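Local coordinates for aluminum resistance protein (Clostridium novyi, PDB 3I16) that probably cleaves carbon-sulfur bonds as a pyridoxal-phosphate-dependent lyase of the methionine gamma-lyase family, possibly with a role in aluminum resistance, at residues S241-T253 with G381-A393. Residues are numbered along the deposited sequence; the frame is centred on the assembly and turned at random.
Sequences SLIKNIGGGIAPT and GAFIQGSSIELSA. With EDO (1,2-ethanediol), chain H.
Ile389 lays its side chain against the backbone of Lys244, Asn245 and Gly249. A chi1 of -168° swings CG1 away from the backbone N and parts the branches: CG2 rests 3.7 Å from Gly249 CA, while CD1 reaches Asn245, crossing that side chain at about a right angle. Just before it, Ser388 N donates a bent hydrogen bond (3.3 Å, 136° at the hydrogen) to Ile243 O. Ile243 itself holds CG1 between its backbone N and carbonyl carbon (chi1 70°), which carries CD1 out to Gln385 O and leaves CG2 to meet Ile384 CG2 at 3.7 Å. The other branch of Ile384 ends in CD1, 4.1 Å from Pro252 CB, and Gly67 of a second subunit packs on Ile243 and Ile384. In this fold type I, PLP-dependent enzyme, the 241-253 loop joins two strands of the large mixed sheet and carries Lys244, a cofactor-pocket residue and, by analogy with the family, probably the Schiff-base lysine. In one of its two modelled conformers Lys244 bends at its last torsion and NZ comes to 3.1 Å from Ser388 OG, a hydroxyl hydrogen-bonded to Tyr221. Farther along, the Glu390 carboxylate grips two successive amides, Phe383 N through OE1 and Ile384 N through the syn lone pair of OE2. A water donates to that OE2 at 2.7 Å and weakly to Gly249 O, and hydrogen-bonds Ser387 OG at 2.8 Å.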
loop_
_atom_site.group_PDB
_atom_site.type_symbol
_atom_site.label_atom_id
_atom_site.label_comp_id
_atom_site.label_asym_id
_atom_site.label_seq_id
_atom_site.Cartn_x
_atom_site.Cartn_y
_atom_site.Cartn_z
ATOM N N SER B 241 7.839 -9.520 -18.910
ATOM C CA SER B 241 6.965 -9.461 -17.724
ATOM C C SER B 241 7.751 -9.299 -16.411
ATOM O O SER B 241 8.746 -9.988 -16.184
ATOM C CB SER B 241 6.131 -10.744 -17.639
ATOM O OG SER B 241 5.465 -10.852 -16.383
ATOM N N LEU B 242 7.283 -8.423 -15.529
ATOM C CA LEU B 242 7.950 -8.226 -14.247
ATOM C C LEU B 242 7.630 -9.338 -13.224
ATOM O O LEU B 242 8.136 -9.293 -12.115
ATOM C CB LEU B 242 7.638 -6.834 -13.640
ATOM C CG LEU B 242 8.197 -5.549 -14.281
ATOM C CD1 LEU B 242 8.209 -4.453 -13.211
ATOM C CD2 LEU B 242 9.601 -5.672 -14.853
ATOM N N ILE B 243 6.759 -10.288 -13.556
ATOM C CA ILE B 243 6.533 -11.419 -12.667
ATOM C C ILE B 243 7.292 -12.676 -13.134
ATOM O O ILE B 243 7.005 -13.772 -12.666
ATOM C CB ILE B 243 5.042 -11.669 -12.308
ATOM C CG1 ILE B 243 4.227 -12.195 -13.474
ATOM C CG2 ILE B 243 4.420 -10.375 -11.700
ATOM C CD1 ILE B 243 2.757 -12.505 -13.063
ATOM N N LYS B 244 8.217 -12.501 -14.096
ATOM C CA LYS B 244 9.127 -13.563 -14.502
ATOM C C LYS B 244 10.484 -13.122 -13.940
ATOM O O LYS B 244 10.516 -12.445 -12.938
ATOM C CB LYS B 244 9.158 -13.782 -16.011
ATOM C CG LYS B 244 7.825 -14.156 -16.610
ATOM C CD LYS B 244 7.976 -14.486 -18.078
ATOM C CE LYS B 244 6.621 -14.713 -18.727
ATOM N NZ LYS B 244 5.814 -15.708 -17.970
ATOM N N ASN B 245 11.590 -13.501 -14.576
ATOM C CA ASN B 245 12.949 -13.232 -14.059
ATOM C C ASN B 245 13.255 -11.845 -13.479
ATOM O O ASN B 245 13.703 -11.726 -12.342
ATOM C CB ASN B 245 14.009 -13.480 -15.150
ATOM C CG ASN B 245 13.909 -14.851 -15.814
ATOM O OD1 ASN B 245 12.858 -15.473 -15.815
ATOM N ND2 ASN B 245 15.012 -15.295 -16.432
ATOM N N ILE B 246 13.033 -10.799 -14.271
ATOM C CA ILE B 246 13.505 -9.443 -13.920
ATOM C C ILE B 246 12.847 -8.786 -12.728
ATOM O O ILE B 246 13.348 -7.781 -12.203
ATOM C CB ILE B 246 13.511 -8.519 -15.176
ATOM C CG1 ILE B 246 14.464 -7.334 -14.985
ATOM C CG2 ILE B 246 12.095 -8.070 -15.547
ATOM C CD1 ILE B 246 15.023 -6.772 -16.280
ATOM N N GLY B 247 11.710 -9.316 -12.309
ATOM C CA GLY B 247 11.054 -8.843 -11.085
ATOM C C GLY B 247 11.668 -9.447 -9.818
ATOM O O GLY B 247 11.269 -9.077 -8.709
ATOM N N GLY B 248 12.567 -10.419 -9.982
ATOM C CA GLY B 248 13.317 -11.031 -8.865
ATOM C C GLY B 248 12.459 -11.656 -7.794
ATOM O O GLY B 248 12.840 -11.686 -6.619
ATOM N N GLY B 249 11.266 -12.094 -8.199
ATOM C CA GLY B 249 10.314 -12.714 -7.303
ATOM C C GLY B 249 9.562 -11.742 -6.402
ATOM O O GLY B 249 8.775 -12.171 -5.600
ATOM N N ILE B 250 9.789 -10.435 -6.523
ATOM C CA ILE B 250 9.102 -9.483 -5.637
ATOM C C ILE B 250 8.288 -8.360 -6.319
ATOM O O ILE B 250 7.382 -7.816 -5.713
ATOM C CB ILE B 250 10.050 -8.941 -4.544
ATOM C CG1 ILE B 250 11.139 -8.068 -5.120
ATOM C CG2 ILE B 250 10.706 -10.120 -3.752
ATOM C CD1 ILE B 250 12.073 -7.552 -4.057
ATOM N N ALA B 251 8.580 -8.026 -7.566
ATOM C CA ALA B 251 7.731 -7.083 -8.304
ATOM C C ALA B 251 6.313 -7.704 -8.290
ATOM O O ALA B 251 6.152 -8.884 -8.579
ATOM C CB ALA B 251 8.242 -6.918 -9.745
ATOM N N PRO B 252 5.302 -6.942 -7.900
ATOM C CA PRO B 252 3.970 -7.532 -7.787
ATOM C C PRO B 252 3.166 -7.682 -9.094
ATOM O O PRO B 252 2.214 -8.469 -9.114
ATOM C CB PRO B 252 3.266 -6.587 -6.817
ATOM C CG PRO B 252 3.896 -5.291 -7.038
ATOM C CD PRO B 252 5.340 -5.593 -7.314
ATOM N N THR B 253 3.534 -6.945 -10.149
ATOM C CA THR B 253 2.891 -7.040 -11.452
ATOM C C THR B 253 3.673 -6.148 -12.419
ATOM O O THR B 253 4.722 -5.625 -12.057
ATOM C CB THR B 253 1.378 -6.631 -11.398
ATOM O OG1 THR B 253 0.745 -6.901 -12.661
ATOM C CG2 THR B 253 1.247 -5.187 -11.010
ATOM N N GLY B 381 1.545 -22.255 -6.758
ATOM C CA GLY B 381 1.396 -21.880 -5.349
ATOM C C GLY B 381 2.363 -20.768 -5.001
ATOM O O GLY B 381 3.395 -21.014 -4.368
ATOM N N ALA B 382 1.973 -19.539 -5.322
ATOM C CA ALA B 382 2.885 -18.401 -5.284
ATOM C C ALA B 382 2.482 -17.194 -4.424
ATOM O O ALA B 382 1.309 -16.956 -4.168
ATOM C CB ALA B 382 3.099 -17.947 -6.731
ATOM N N PHE B 383 3.486 -16.432 -3.996
ATOM C CA PHE B 383 3.263 -15.177 -3.286
ATOM C C PHE B 383 2.633 -14.146 -4.249
ATOM O O PHE B 383 1.754 -13.408 -3.857
ATOM C CB PHE B 383 4.575 -14.657 -2.694
ATOM C CG PHE B 383 5.117 -15.529 -1.607
ATOM C CD1 PHE B 383 4.658 -15.393 -0.306
ATOM C CD2 PHE B 383 6.062 -16.505 -1.879
ATOM C CE1 PHE B 383 5.135 -16.207 0.704
ATOM C CE2 PHE B 383 6.539 -17.336 -0.861
ATOM C CZ PHE B 383 6.083 -17.175 0.425
ATOM N N ILE B 384 3.092 -14.139 -5.504
ATOM C CA ILE B 384 2.608 -13.250 -6.538
ATOM C C ILE B 384 1.863 -14.133 -7.544
ATOM O O ILE B 384 2.457 -15.039 -8.149
ATOM C CB ILE B 384 3.757 -12.470 -7.186
ATOM C CG1 ILE B 384 4.485 -11.589 -6.149
ATOM C CG2 ILE B 384 3.248 -11.652 -8.383
ATOM C CD1 ILE B 384 3.637 -10.459 -5.458
ATOM N N GLN B 385 0.563 -13.873 -7.709
ATOM C CA GLN B 385 -0.317 -14.748 -8.507
ATOM C C GLN B 385 0.131 -14.911 -9.956
ATOM O O GLN B 385 0.229 -13.948 -10.702
ATOM C CB GLN B 385 -1.750 -14.252 -8.484
ATOM C CG GLN B 385 -2.758 -15.275 -9.056
ATOM C CD GLN B 385 -4.037 -14.610 -9.549
ATOM O OE1 GLN B 385 -3.998 -13.754 -10.422
ATOM N NE2 GLN B 385 -5.166 -15.019 -9.014
ATOM N N GLY B 386 0.397 -16.153 -10.341
ATOM C CA GLY B 386 0.847 -16.445 -11.699
ATOM C C GLY B 386 2.332 -16.233 -11.971
ATOM O O GLY B 386 2.775 -16.399 -13.106
ATOM N N SER B 387 3.103 -15.838 -10.958
ATOM C CA SER B 387 4.522 -15.611 -11.146
ATOM C C SER B 387 5.180 -16.921 -11.579
ATOM O O SER B 387 4.970 -17.952 -10.952
ATOM C CB SER B 387 5.169 -15.137 -9.849
ATOM O OG SER B 387 6.586 -15.214 -9.949
ATOM N N SER B 388 5.964 -16.882 -12.643
ATOM C CA SER B 388 6.666 -18.091 -13.093
ATOM C C SER B 388 8.158 -18.082 -12.767
ATOM O O SER B 388 8.889 -18.963 -13.220
ATOM C CB SER B 388 6.399 -18.353 -14.562
ATOM O OG SER B 388 6.564 -17.179 -15.312
ATOM N N ILE B 389 8.598 -17.082 -11.999
ATOM C CA ILE B 389 9.939 -17.082 -11.429
ATOM C C ILE B 389 9.835 -17.811 -10.068
ATOM O O ILE B 389 10.851 -18.195 -9.495
ATOM C CB ILE B 389 10.571 -15.665 -11.304
ATOM C CG1 ILE B 389 12.070 -15.764 -10.976
ATOM C CG2 ILE B 389 9.838 -14.815 -10.288
ATOM C CD1 ILE B 389 12.906 -16.592 -11.976
ATOM N N GLU B 390 8.618 -17.985 -9.554
ATOM C CA GLU B 390 8.374 -18.836 -8.382
ATOM C C GLU B 390 8.121 -20.221 -8.940
ATOM O O GLU B 390 7.644 -20.324 -10.069
ATOM C CB GLU B 390 7.156 -18.390 -7.561
ATOM C CG GLU B 390 7.348 -17.002 -6.942
ATOM C CD GLU B 390 6.242 -16.600 -6.020
ATOM O OE1 GLU B 390 5.990 -17.335 -5.037
ATOM O OE2 GLU B 390 5.652 -15.500 -6.222
ATOM N N LEU B 391 8.462 -21.264 -8.175
ATOM C CA LEU B 391 8.300 -22.637 -8.628
ATOM C C LEU B 391 6.898 -22.838 -9.163
ATOM O O LEU B 391 5.917 -22.578 -8.470
ATOM C CB LEU B 391 8.570 -23.650 -7.504
ATOM C CG LEU B 391 8.522 -25.130 -7.936
ATOM C CD1 LEU B 391 9.594 -25.458 -8.987
ATOM C CD2 LEU B 391 8.642 -26.105 -6.743
ATOM N N SER B 392 6.817 -23.323 -10.395
ATOM C CA SER B 392 5.549 -23.514 -11.079
ATOM C C SER B 392 5.739 -24.540 -12.192
ATOM O O SER B 392 6.875 -24.867 -12.567
ATOM C CB SER B 392 5.108 -22.172 -11.675
ATOM O OG SER B 392 6.169 -21.619 -12.446
ATOM N N ALA B 393 4.635 -25.075 -12.693
ATOM C CA ALA B 393 4.658 -26.036 -13.781
ATOM C C ALA B 393 3.381 -25.864 -14.561
ATOM O O ALA B 393 2.315 -25.671 -13.949
ATOM C CB ALA B 393 4.705 -27.466 -13.258
HETATM C C1 EDO H . 6.330 -8.452 -1.087
HETATM O O1 EDO H . 5.748 -9.732 -1.386
HETATM C C2 EDO H . 7.004 -7.847 -2.298
HETATM O O2 EDO H . 6.030 -7.584 -3.307
HETATM O O HOH W 1 7.163 -13.754 -7.652
#